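Local coordinates for protein endoglucanase (Acetivibrio cellulolyticus, PDB 5NRM) that serves as a cohesin module of a cellulosomal scaffoldin, binding the dockerin of a family 5 enzyme, within a larger protein that is probably an endoglucanase, at residues V39-T44 / L97-K102; L5-V10 / V20-S25; A35-T40 / V113-T118; A43-Y48 / S109-S114. One frame throughout, in Å; residues are numbered along the deposited sequence. Where two conformers were deposited one is given.

Contact 1: residues V39-T44 / L97-K102; sequences VTYDAT and LNFNIK
The rings of Y41 and F99 meet obliquely between two chain segments that run almost in the same direction, 7° apart end to end. CE1 of F99 stands above one face of the Y41 ring, displaced toward its rim and 3.6 Å from Y41 CG. The ring planes are inclined at 57° and their centroids lie 5.0 Å apart, so the pair is neither a parallel stack nor a T. Y41 CG lies between its own backbone N and carbonyl carbon (chi1 64°), which turns the ring off the strand toward F99. Next to this pair the packing is sparser but still buried: V39 CG1 and L97 CD1 meet obliquely at 4.0 Å.

The far end is looser and more open. There K102, with its chain extended beyond CG, reaches over the turn that follows the strand. Its NZ donates to A43 O at 2.8 Å, nearly along the C=O axis, and its CD lies 3.5 Å from T44 O. The turn receiving it is braced internally by D42 as an Asx turn: D42 OD1 accepts from T44 N at 2.9 Å and from T44 OG1 at 2.6 Å, both coming from the same face of the carboxylate. T44 itself is exposed.

The apolar half thus lies in the core between two sheets. Strand 34-41 is flanked by strands 73-79 and 110-116, and Y41 OH bonds to G72 N; strand 92-101 runs between strands 17-25 and 46-53, with F99 also packing on L46.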
loop_
_atom_site.group_PDB
_atom_site.type_symbol
_atom_site.label_atom_id
_atom_site.label_comp_id
_atom_site.label_asym_id
_atom_site.label_seq_id
_atom_site.Cartn_x
_atom_site.Cartn_y
_atom_site.Cartn_z
ATOM N N VAL A 39 3.351 0.359 6.907
ATOM C CA VAL A 39 4.769 0.441 7.318
ATOM C C VAL A 39 4.884 1.184 8.633
ATOM O O VAL A 39 4.386 2.284 8.734
ATOM C CB VAL A 39 5.661 1.122 6.262
ATOM C CG1 VAL A 39 7.112 1.151 6.751
ATOM C CG2 VAL A 39 5.543 0.461 4.917
ATOM N N THR A 40 5.457 0.544 9.613
ATOM C CA THR A 40 5.803 1.155 10.897
ATOM C C THR A 40 7.271 1.512 10.877
ATOM O O THR A 40 8.089 0.854 10.243
ATOM C CB THR A 40 5.380 0.345 12.109
ATOM O OG1 THR A 40 5.964 -0.929 12.031
ATOM C CG2 THR A 40 3.876 0.233 12.116
ATOM N N TYR A 41 7.613 2.560 11.623
ATOM C CA TYR A 41 9.021 2.998 11.752
ATOM C C TYR A 41 9.239 3.507 13.139
ATOM O O TYR A 41 8.310 4.029 13.814
ATOM C CB TYR A 41 9.385 3.973 10.641
ATOM C CG TYR A 41 8.605 5.252 10.688
ATOM C CD1 TYR A 41 9.071 6.369 11.449
ATOM C CD2 TYR A 41 7.405 5.393 10.008
ATOM C CE1 TYR A 41 8.315 7.526 11.544
ATOM C CE2 TYR A 41 6.666 6.538 10.097
ATOM C CZ TYR A 41 7.106 7.629 10.850
ATOM O OH TYR A 41 6.343 8.799 10.978
ATOM N N ASP A 42 10.498 3.506 13.537
ATOM C CA ASP A 42 10.827 3.973 14.912
ATOM C C ASP A 42 10.860 5.499 14.937
ATOM O O ASP A 42 11.856 6.165 14.532
ATOM C CB ASP A 42 12.179 3.409 15.337
ATOM C CG ASP A 42 12.594 3.804 16.728
ATOM O OD1 ASP A 42 11.914 4.665 17.329
ATOM O OD2 ASP A 42 13.604 3.224 17.204
ATOM N N ALA A 43 9.732 6.068 15.367
ATOM C CA ALA A 43 9.597 7.534 15.298
ATOM C C ALA A 43 10.426 8.180 16.389
ATOM O O ALA A 43 10.587 9.394 16.332
ATOM C CB ALA A 43 8.143 7.969 15.421
ATOM N N THR A 44 11.034 7.434 17.328
ATOM C CA THR A 44 11.917 8.081 18.289
ATOM C C THR A 44 13.252 8.434 17.651
ATOM O O THR A 44 13.980 9.262 18.209
ATOM C CB THR A 44 12.194 7.195 19.516
ATOM O OG1 THR A 44 13.094 6.115 19.192
ATOM C CG2 THR A 44 10.927 6.743 20.126
ATOM N N LEU A 97 11.027 5.657 0.989
ATOM C CA LEU A 97 10.571 6.329 2.148
ATOM C C LEU A 97 11.676 7.316 2.539
ATOM O O LEU A 97 12.791 6.901 2.801
ATOM C CB LEU A 97 10.268 5.330 3.240
ATOM C CG LEU A 97 9.292 4.204 2.894
ATOM C CD1 LEU A 97 9.191 3.290 4.140
ATOM C CD2 LEU A 97 7.942 4.752 2.413
ATOM N N ASN A 98 11.321 8.571 2.634
ATOM C CA ASN A 98 12.288 9.635 2.967
ATOM C C ASN A 98 12.132 10.129 4.399
ATOM O O ASN A 98 11.071 10.594 4.794
ATOM C CB ASN A 98 12.101 10.805 2.002
ATOM C CG ASN A 98 12.159 10.374 0.570
ATOM O OD1 ASN A 98 13.173 9.815 0.172
ATOM N ND2 ASN A 98 11.131 10.709 -0.223
ATOM N N PHE A 99 13.157 9.902 5.212
ATOM C CA PHE A 99 13.221 10.350 6.580
ATOM C C PHE A 99 14.360 11.351 6.800
ATOM O O PHE A 99 15.368 11.312 6.124
ATOM C CB PHE A 99 13.528 9.124 7.462
ATOM C CG PHE A 99 12.468 8.049 7.412
ATOM C CD1 PHE A 99 11.295 8.159 8.160
ATOM C CD2 PHE A 99 12.651 6.951 6.565
ATOM C CE1 PHE A 99 10.374 7.095 8.116
ATOM C CE2 PHE A 99 11.759 5.919 6.545
ATOM C CZ PHE A 99 10.587 6.029 7.284
ATOM N N ASN A 100 14.244 12.148 7.875
ATOM C CA ASN A 100 15.378 12.792 8.507
ATOM C C ASN A 100 15.685 11.977 9.778
ATOM O O ASN A 100 14.766 11.632 10.518
ATOM C CB ASN A 100 15.008 14.203 8.877
ATOM C CG ASN A 100 14.932 15.145 7.699
ATOM O OD1 ASN A 100 15.584 14.949 6.674
ATOM N ND2 ASN A 100 14.082 16.134 7.813
ATOM N N ILE A 101 16.949 11.626 9.990
ATOM C CA ILE A 101 17.374 10.954 11.146
ATOM C C ILE A 101 17.560 11.970 12.240
ATOM O O ILE A 101 18.385 12.903 12.082
ATOM C CB ILE A 101 18.692 10.186 10.891
ATOM C CG1 ILE A 101 18.550 9.211 9.728
ATOM C CG2 ILE A 101 19.064 9.396 12.151
ATOM C CD1 ILE A 101 19.834 8.633 9.206
ATOM N N LYS A 102 16.921 11.772 13.409
ATOM C CA LYS A 102 17.019 12.721 14.472
ATOM C C LYS A 102 18.492 12.852 14.927
ATOM O O LYS A 102 19.195 11.843 15.078
ATOM C CB LYS A 102 16.087 12.373 15.629
ATOM C CG LYS A 102 14.646 12.447 15.139
ATOM C CD LYS A 102 13.659 12.193 16.280
ATOM C CE LYS A 102 12.212 12.433 15.881
ATOM N NZ LYS A 102 11.291 12.062 17.019
#

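Contact 2: residues L5-V10 / V20-S25; sequences LSIDTV and VPVKLS
L5, S6 and I7 run antiparallel to V20-S25, their strand axes 4.7 Å apart at closest approach and their directions 160° apart. S6 and K23 form the hydrogen-bonded pair, exchanging S6 N to K23 O (2.9 Å) and K23 N to S6 O (2.7 Å); D8 N to P21 O carries the ladder past the end of the regular strand. The face bearing L5, I7, V22 and L24 is apolar. L5 CD1 touches both V22 CG1 and L24 CD2, and I7 CG2 presses on V20 CG1 at 3.5 Å, the two side chains crossing obliquely.

Around K23, on the face it shares with S6, and at D8 just past the strand, the contacts are partly polar. The side chains of D8 and P21 cross at about a right angle, with D8 OD2 3.5 Å from P21 CG. K23 lays its CD 3.3 Å from D8 OD1; beyond it the chain bends at chi3 (95°), and NZ stays 4.5 Å from that oxygen, beyond a salt bridge. A water joins the charges instead, donating to D8 OD2 and accepting from K23 NZ. Farther on, V10 CG1 reaches P21 CD, carbon on carbon.

The apolar face looks toward I115 and V113, as expected of a beta hairpin in one sheet of the cohesin beta sandwich.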
loop_
_atom_site.group_PDB
_atom_site.type_symbol
_atom_site.label_atom_id
_atom_site.label_comp_id
_atom_site.label_asym_id
_atom_site.label_seq_id
_atom_site.Cartn_x
_atom_site.Cartn_y
_atom_site.Cartn_z
ATOM N N LEU A 5 8.084 -9.225 -0.290
ATOM C CA LEU A 5 8.007 -7.805 0.084
ATOM C C LEU A 5 9.089 -7.564 1.111
ATOM O O LEU A 5 9.075 -8.155 2.197
ATOM C CB LEU A 5 6.617 -7.542 0.661
ATOM C CG LEU A 5 6.397 -6.231 1.389
ATOM C CD1 LEU A 5 6.709 -5.033 0.440
ATOM C CD2 LEU A 5 5.032 -6.049 2.050
ATOM N N SER A 6 10.046 -6.675 0.807
ATOM C CA SER A 6 11.164 -6.424 1.678
ATOM C C SER A 6 11.458 -4.966 1.855
ATOM O O SER A 6 11.200 -4.106 0.981
ATOM C CB SER A 6 12.407 -7.136 1.198
ATOM O OG SER A 6 12.848 -6.625 -0.058
ATOM N N ILE A 7 11.982 -4.655 3.011
ATOM C CA ILE A 7 12.438 -3.305 3.311
ATOM C C ILE A 7 13.924 -3.371 3.502
ATOM O O ILE A 7 14.430 -4.232 4.196
ATOM C CB ILE A 7 11.764 -2.741 4.586
ATOM C CG1 ILE A 7 10.259 -2.869 4.419
ATOM C CG2 ILE A 7 12.293 -1.321 4.865
ATOM C CD1 ILE A 7 9.479 -2.399 5.623
ATOM N N ASP A 8 14.635 -2.530 2.773
ATOM C CA ASP A 8 16.094 -2.479 2.891
ATOM C C ASP A 8 16.552 -2.104 4.304
ATOM O O ASP A 8 15.868 -1.422 5.078
ATOM C CB ASP A 8 16.751 -1.511 1.907
ATOM C CG ASP A 8 16.765 -2.005 0.442
ATOM O OD1 ASP A 8 16.296 -3.127 0.107
ATOM O OD2 ASP A 8 17.275 -1.182 -0.367
ATOM N N THR A 9 17.755 -2.585 4.580
ATOM C CA THR A 9 18.527 -2.084 5.700
ATOM C C THR A 9 19.565 -1.119 5.129
ATOM O O THR A 9 20.395 -1.539 4.265
ATOM C CB THR A 9 19.232 -3.227 6.418
ATOM O OG1 THR A 9 18.231 -4.075 7.018
ATOM C CG2 THR A 9 20.151 -2.716 7.515
ATOM N N VAL A 10 19.509 0.145 5.565
ATOM C CA VAL A 10 20.324 1.187 4.936
ATOM C C VAL A 10 21.137 1.827 6.055
ATOM O O VAL A 10 20.691 1.948 7.197
ATOM C CB VAL A 10 19.466 2.285 4.239
ATOM C CG1 VAL A 10 18.573 1.681 3.143
ATOM C CG2 VAL A 10 18.644 3.004 5.228
ATOM N N VAL A 20 14.812 4.945 2.478
ATOM C CA VAL A 20 14.640 3.500 2.787
ATOM C C VAL A 20 13.749 2.876 1.711
ATOM O O VAL A 20 12.553 3.218 1.661
ATOM C CB VAL A 20 13.991 3.302 4.158
ATOM C CG1 VAL A 20 13.857 1.808 4.414
ATOM C CG2 VAL A 20 14.860 3.946 5.266
ATOM N N PRO A 21 14.352 2.110 0.816
ATOM C CA PRO A 21 13.562 1.470 -0.259
ATOM C C PRO A 21 12.765 0.294 0.305
ATOM O O PRO A 21 13.210 -0.485 1.172
ATOM C CB PRO A 21 14.633 1.056 -1.267
ATOM C CG PRO A 21 15.825 1.921 -0.977
ATOM C CD PRO A 21 15.800 2.071 0.493
ATOM N N VAL A 22 11.540 0.163 -0.234
ATOM C CA VAL A 22 10.652 -1.003 -0.056
ATOM C C VAL A 22 10.508 -1.670 -1.403
ATOM O O VAL A 22 10.205 -1.004 -2.414
ATOM C CB VAL A 22 9.261 -0.542 0.452
ATOM C CG1 VAL A 22 8.351 -1.737 0.632
ATOM C CG2 VAL A 22 9.348 0.276 1.727
ATOM N N LYS A 23 10.801 -2.958 -1.448
ATOM C CA LYS A 23 10.990 -3.657 -2.735
ATOM C C LYS A 23 10.037 -4.852 -2.844
ATOM O O LYS A 23 9.596 -5.420 -1.817
ATOM C CB LYS A 23 12.397 -4.163 -2.841
ATOM C CG LYS A 23 13.435 -3.055 -2.848
ATOM C CD LYS A 23 14.859 -3.604 -2.806
ATOM C CE LYS A 23 15.344 -3.672 -4.209
ATOM N NZ LYS A 23 16.706 -4.182 -4.226
ATOM N N LEU A 24 9.754 -5.214 -4.107
ATOM C CA LEU A 24 9.070 -6.455 -4.467
ATOM C C LEU A 24 10.022 -7.268 -5.277
ATOM O O LEU A 24 10.781 -6.762 -6.135
ATOM C CB LEU A 24 7.832 -6.167 -5.270
ATOM C CG LEU A 24 6.800 -5.314 -4.617
ATOM C CD1 LEU A 24 5.585 -5.204 -5.535
ATOM C CD2 LEU A 24 6.367 -5.841 -3.237
ATOM N N SER A 25 9.993 -8.573 -5.025
ATOM C CA SER A 25 10.715 -9.515 -5.850
ATOM C C SER A 25 9.877 -10.757 -6.066
ATOM O O SER A 25 9.013 -11.067 -5.260
ATOM C CB SER A 25 12.088 -9.879 -5.258
ATOM O OG SER A 25 11.936 -10.797 -4.187
HETATM O O HOH W 1 11.603 -7.970 -2.056
HETATM O O HOH W 2 17.862 -1.482 -2.948
#

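Contact 3: residues A35-T40 / V113-T118; sequences ADFTVT and VSISGT
T40 and S114 form the firm backbone pairing here: T40 N donates to S114 O at 2.8 Å and S114 N to T40 O at 2.9 Å. V39 and I115 follow as a non-hydrogen-bonded pair, with the V39 CA-H directed at S114 O and the I115 CA-H at T38 O. Beyond them the ladder frays. S116 N still reaches T38 O, but from well above the carbonyl plane, 41° out of it. On the return side a water is inserted, accepting from T38 N and donating to S116 O at 2.7 Å. The chain then turns a corner at G117.

These antiparallel strands lie in the sheet of the cohesin sandwich that faces the dockerin. D36 OD1 is hydrogen-bonded to S13 OG of the dockerin chain, and D36 also packs against N12 of that chain.

Apolar contacts fill the inward side. CD1 of I115 touches F37 CD1 at 3.8 Å, approaching the ring obliquely; chi2 of -57° folds the end of the isoleucine back to that position. V39 CG2 lies in the plane of the F37 ring at its edge, while V39 CG1 leans on V113 CG1 at 3.7 Å.

The outward side carries hydroxyl residues. Around S116 it is the carbon parts of the threonines that touch: T40 CG2 reaches diagonally to 3.5 Å from S116 CB, and T38 CG2 meets the same carbon from directly across, whereas T38 OG1 bonds to K75 NZ. T40 OG1 rests against S114 CB at 3.8 Å.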
loop_
_atom_site.group_PDB
_atom_site.type_symbol
_atom_site.label_atom_id
_atom_site.label_comp_id
_atom_site.label_asym_id
_atom_site.label_seq_id
_atom_site.Cartn_x
_atom_site.Cartn_y
_atom_site.Cartn_z
ATOM N N ALA A 35 -2.101 -3.295 -4.364
ATOM C CA ALA A 35 -1.318 -3.508 -3.134
ATOM C C ALA A 35 -1.831 -2.650 -2.044
ATOM O O ALA A 35 -2.178 -1.476 -2.310
ATOM C CB ALA A 35 0.153 -3.237 -3.362
ATOM N N ASP A 36 -1.807 -3.151 -0.792
ATOM C CA ASP A 36 -1.984 -2.318 0.367
ATOM C C ASP A 36 -1.238 -2.887 1.515
ATOM O O ASP A 36 -1.321 -4.069 1.785
ATOM C CB ASP A 36 -3.483 -2.055 0.733
ATOM C CG ASP A 36 -4.192 -3.286 1.273
ATOM O OD1 ASP A 36 -4.516 -4.099 0.425
ATOM O OD2 ASP A 36 -4.372 -3.407 2.500
ATOM N N PHE A 37 -0.598 -2.022 2.263
ATOM C CA PHE A 37 0.110 -2.482 3.480
ATOM C C PHE A 37 0.465 -1.294 4.332
ATOM O O PHE A 37 0.387 -0.148 3.869
ATOM C CB PHE A 37 1.332 -3.369 3.181
ATOM C CG PHE A 37 2.378 -2.739 2.303
ATOM C CD1 PHE A 37 3.365 -1.910 2.775
ATOM C CD2 PHE A 37 2.344 -2.957 0.916
ATOM C CE1 PHE A 37 4.328 -1.385 1.934
ATOM C CE2 PHE A 37 3.299 -2.473 0.071
ATOM C CZ PHE A 37 4.294 -1.649 0.577
ATOM N N THR A 38 0.775 -1.626 5.592
ATOM C CA THR A 38 1.157 -0.634 6.585
ATOM C C THR A 38 2.652 -0.790 6.793
ATOM O O THR A 38 3.162 -1.886 6.898
ATOM C CB THR A 38 0.452 -0.893 7.898
ATOM O OG1 THR A 38 -0.949 -0.758 7.743
ATOM C CG2 THR A 38 0.865 0.084 9.020
ATOM N N VAL A 39 3.351 0.359 6.907
ATOM C CA VAL A 39 4.769 0.441 7.318
ATOM C C VAL A 39 4.884 1.184 8.633
ATOM O O VAL A 39 4.386 2.284 8.734
ATOM C CB VAL A 39 5.661 1.122 6.262
ATOM C CG1 VAL A 39 7.112 1.151 6.751
ATOM C CG2 VAL A 39 5.543 0.461 4.917
ATOM N N THR A 40 5.457 0.544 9.613
ATOM C CA THR A 40 5.803 1.155 10.897
ATOM C C THR A 40 7.271 1.512 10.877
ATOM O O THR A 40 8.089 0.854 10.243
ATOM C CB THR A 40 5.380 0.345 12.109
ATOM O OG1 THR A 40 5.964 -0.929 12.031
ATOM C CG2 THR A 40 3.876 0.233 12.116
ATOM N N VAL A 113 12.288 -0.361 10.537
ATOM C CA VAL A 113 11.285 0.040 9.564
ATOM C C VAL A 113 10.689 -1.326 9.108
ATOM O O VAL A 113 11.414 -2.157 8.589
ATOM C CB VAL A 113 11.838 0.787 8.347
ATOM C CG1 VAL A 113 10.745 1.217 7.400
ATOM C CG2 VAL A 113 12.602 2.036 8.775
ATOM N N SER A 114 9.397 -1.529 9.342
ATOM C CA SER A 114 8.799 -2.883 9.278
ATOM C C SER A 114 7.452 -2.810 8.573
ATOM O O SER A 114 6.693 -1.806 8.656
ATOM C CB SER A 114 8.531 -3.386 10.676
ATOM O OG SER A 114 9.699 -3.340 11.441
ATOM N N ILE A 115 7.075 -3.958 7.971
ATOM C CA ILE A 115 5.665 -4.129 7.584
ATOM C C ILE A 115 4.874 -4.493 8.829
ATOM O O ILE A 115 5.380 -5.268 9.672
ATOM C CB ILE A 115 5.581 -5.229 6.538
ATOM C CG1 ILE A 115 6.449 -4.957 5.299
ATOM C CG2 ILE A 115 4.085 -5.448 6.132
ATOM C CD1 ILE A 115 6.205 -3.656 4.528
ATOM N N SER A 116 3.686 -3.913 8.994
ATOM C CA SER A 116 2.819 -4.140 10.117
ATOM C C SER A 116 1.462 -4.726 9.651
ATOM O O SER A 116 0.922 -4.258 8.688
ATOM C CB SER A 116 2.578 -2.797 10.853
ATOM O OG SER A 116 1.724 -2.969 11.975
ATOM N N GLY A 117 0.993 -5.766 10.332
ATOM C CA GLY A 117 -0.277 -6.403 9.995
ATOM C C GLY A 117 -0.228 -7.116 8.666
ATOM O O GLY A 117 0.838 -7.586 8.232
ATOM N N THR A 118 -1.388 -7.296 8.041
ATOM C CA THR A 118 -1.478 -8.148 6.851
ATOM C C THR A 118 -1.352 -7.347 5.598
ATOM O O THR A 118 -2.174 -6.484 5.344
ATOM C CB THR A 118 -2.824 -8.950 6.920
ATOM O OG1 THR A 118 -2.798 -9.866 8.040
ATOM C CG2 THR A 118 -3.084 -9.716 5.647
HETATM O O HOH W 3 -4.266 -5.892 3.646
HETATM O O HOH W 4 0.168 -4.454 6.067
#

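Contact 4: residues A43-Y48 / S109-S114; sequences ATKLEY and SKAEVS
The flat group in play is the peptide carbonyl of K110, and K45 NZ stands above its plane. The ammonium donates to K110 O at 3.0 Å from 53° out of the plane, with a C=O to donor angle of 122°, so the bond uses neither lone-pair direction. The lysine chain runs over the same carbonyl before reaching it: its CE is 3.4 Å and its CD 3.5 Å from K110 O. A twist at chi4 (-149°) lets NZ also meet S109 OG at 2.9 Å, a weak bond. S109 OG has its stronger partner in A106 O, which probably helps to fix the hydroxyl beside K45. One ammonium group thus holds the start of strand 110-116 at two successive residues.

Inward of this polar grip the contact is apolar and buried. A111 CB fits against the fork of L46, 3.7 Å from its CG and at nearly the same distance from both methyls. L46 CD1 extends to V113 CG2 at 4.0 Å, the two side chains crossing at about a right angle. The CB of K45 also rests on A111 CB.

L46 further touches I101 and V138, while the backbone of A111 bonds to V138 on strand 132-140 and that of K45 to K102. The two strands belong to opposite sheets, and they meet toward one end of the jelly-roll beta sandwich typical of cohesins.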
loop_
_atom_site.group_PDB
_atom_site.type_symbol
_atom_site.label_atom_id
_atom_site.label_comp_id
_atom_site.label_asym_id
_atom_site.label_seq_id
_atom_site.Cartn_x
_atom_site.Cartn_y
_atom_site.Cartn_z
ATOM N N ALA A 43 9.732 6.068 15.367
ATOM C CA ALA A 43 9.597 7.534 15.298
ATOM C C ALA A 43 10.426 8.180 16.389
ATOM O O ALA A 43 10.587 9.394 16.332
ATOM C CB ALA A 43 8.143 7.969 15.421
ATOM N N THR A 44 11.034 7.434 17.328
ATOM C CA THR A 44 11.917 8.081 18.289
ATOM C C THR A 44 13.252 8.434 17.651
ATOM O O THR A 44 13.980 9.262 18.209
ATOM C CB THR A 44 12.194 7.195 19.516
ATOM O OG1 THR A 44 13.094 6.115 19.192
ATOM C CG2 THR A 44 10.927 6.743 20.126
ATOM N N LYS A 45 13.533 7.854 16.486
ATOM C CA LYS A 45 14.778 8.096 15.777
ATOM C C LYS A 45 14.634 8.718 14.386
ATOM O O LYS A 45 15.582 9.276 13.890
ATOM C CB LYS A 45 15.541 6.817 15.657
ATOM C CG LYS A 45 15.931 6.222 17.002
ATOM C CD LYS A 45 16.688 4.916 16.797
ATOM C CE LYS A 45 16.733 4.122 18.099
ATOM N NZ LYS A 45 17.966 3.345 18.134
ATOM N N LEU A 46 13.458 8.601 13.795
ATOM C CA LEU A 46 13.234 9.004 12.436
ATOM C C LEU A 46 12.055 9.943 12.377
ATOM O O LEU A 46 10.982 9.670 12.961
ATOM C CB LEU A 46 12.950 7.821 11.510
ATOM C CG LEU A 46 13.965 6.670 11.423
ATOM C CD1 LEU A 46 13.362 5.532 10.638
ATOM C CD2 LEU A 46 15.335 7.125 10.870
ATOM N N GLU A 47 12.212 10.949 11.565
ATOM C CA GLU A 47 11.131 11.910 11.230
ATOM C C GLU A 47 10.741 11.631 9.751
ATOM O O GLU A 47 11.553 11.833 8.855
ATOM C CB GLU A 47 11.595 13.331 11.400
ATOM C CG GLU A 47 10.550 14.369 10.992
ATOM C CD GLU A 47 11.119 15.805 10.704
ATOM O OE1 GLU A 47 12.350 16.099 10.487
ATOM O OE2 GLU A 47 10.229 16.709 10.588
ATOM N N TYR A 48 9.515 11.138 9.528
ATOM C CA TYR A 48 9.024 10.956 8.157
ATOM C C TYR A 48 8.787 12.230 7.449
ATOM O O TYR A 48 8.110 13.111 7.974
ATOM C CB TYR A 48 7.771 10.117 8.176
ATOM C CG TYR A 48 7.179 9.835 6.818
ATOM C CD1 TYR A 48 7.760 8.888 5.996
ATOM C CD2 TYR A 48 6.010 10.491 6.385
ATOM C CE1 TYR A 48 7.221 8.566 4.799
ATOM C CE2 TYR A 48 5.491 10.156 5.157
ATOM C CZ TYR A 48 6.070 9.158 4.406
ATOM O OH TYR A 48 5.412 8.869 3.195
ATOM N N SER A 109 23.204 2.576 16.859
ATOM C CA SER A 109 21.828 2.054 17.129
ATOM C C SER A 109 21.071 1.864 15.825
ATOM O O SER A 109 21.622 2.168 14.765
ATOM C CB SER A 109 21.076 2.960 18.074
ATOM O OG SER A 109 20.645 4.202 17.485
ATOM N N LYS A 110 19.869 1.282 15.923
ATOM C CA LYS A 110 19.091 0.941 14.723
ATOM C C LYS A 110 17.676 1.512 14.859
ATOM O O LYS A 110 17.124 1.524 15.934
ATOM C CB LYS A 110 18.885 -0.577 14.519
ATOM C CG LYS A 110 20.068 -1.444 14.687
ATOM C CD LYS A 110 21.062 -1.334 13.596
ATOM C CE LYS A 110 22.130 -2.388 13.828
ATOM N NZ LYS A 110 23.340 -1.763 14.463
ATOM N N ALA A 111 17.152 2.003 13.751
ATOM C CA ALA A 111 15.768 2.498 13.658
ATOM C C ALA A 111 15.028 1.506 12.770
ATOM O O ALA A 111 15.211 1.513 11.560
ATOM C CB ALA A 111 15.686 3.891 13.097
ATOM N N GLU A 112 14.206 0.653 13.372
ATOM C CA GLU A 112 13.479 -0.375 12.648
ATOM C C GLU A 112 12.446 0.253 11.720
ATOM O O GLU A 112 11.794 1.299 12.049
ATOM C CB GLU A 112 12.774 -1.303 13.603
ATOM C CG GLU A 112 13.753 -2.189 14.359
ATOM C CD GLU A 112 13.121 -3.205 15.250
ATOM O OE1 GLU A 112 11.871 -3.169 15.347
ATOM O OE2 GLU A 112 13.909 -4.001 15.833
ATOM N N VAL A 113 12.288 -0.361 10.537
ATOM C CA VAL A 113 11.285 0.040 9.564
ATOM C C VAL A 113 10.689 -1.326 9.108
ATOM O O VAL A 113 11.414 -2.157 8.589
ATOM C CB VAL A 113 11.838 0.787 8.347
ATOM C CG1 VAL A 113 10.745 1.217 7.400
ATOM C CG2 VAL A 113 12.602 2.036 8.775
ATOM N N SER A 114 9.397 -1.529 9.342
ATOM C CA SER A 114 8.799 -2.883 9.278
ATOM C C SER A 114 7.452 -2.810 8.573
ATOM O O SER A 114 6.693 -1.806 8.656
ATOM C CB SER A 114 8.531 -3.386 10.676
ATOM O OG SER A 114 9.699 -3.340 11.441
#

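From the N terminus, contact 2 closes first, as a hairpin over a short loop, before any other opens. Strand 34-41 then opens contact 3 and, farther along, contact 1, and the turn after it opens contact 4. Contact 1 closes first on strand 92-101, then contact 4 and finally contact 3 on strand 110-116. Contact 3 therefore encloses the other two long loops, while contacts 1 and 4 cross. Contacts 2 and 3 are pairings within the two sheets; contacts 1 and 4 span between them. L97 joins contact 1 to the hairpin through V20 and V22, and contacts 2 and 3 face each other across the core.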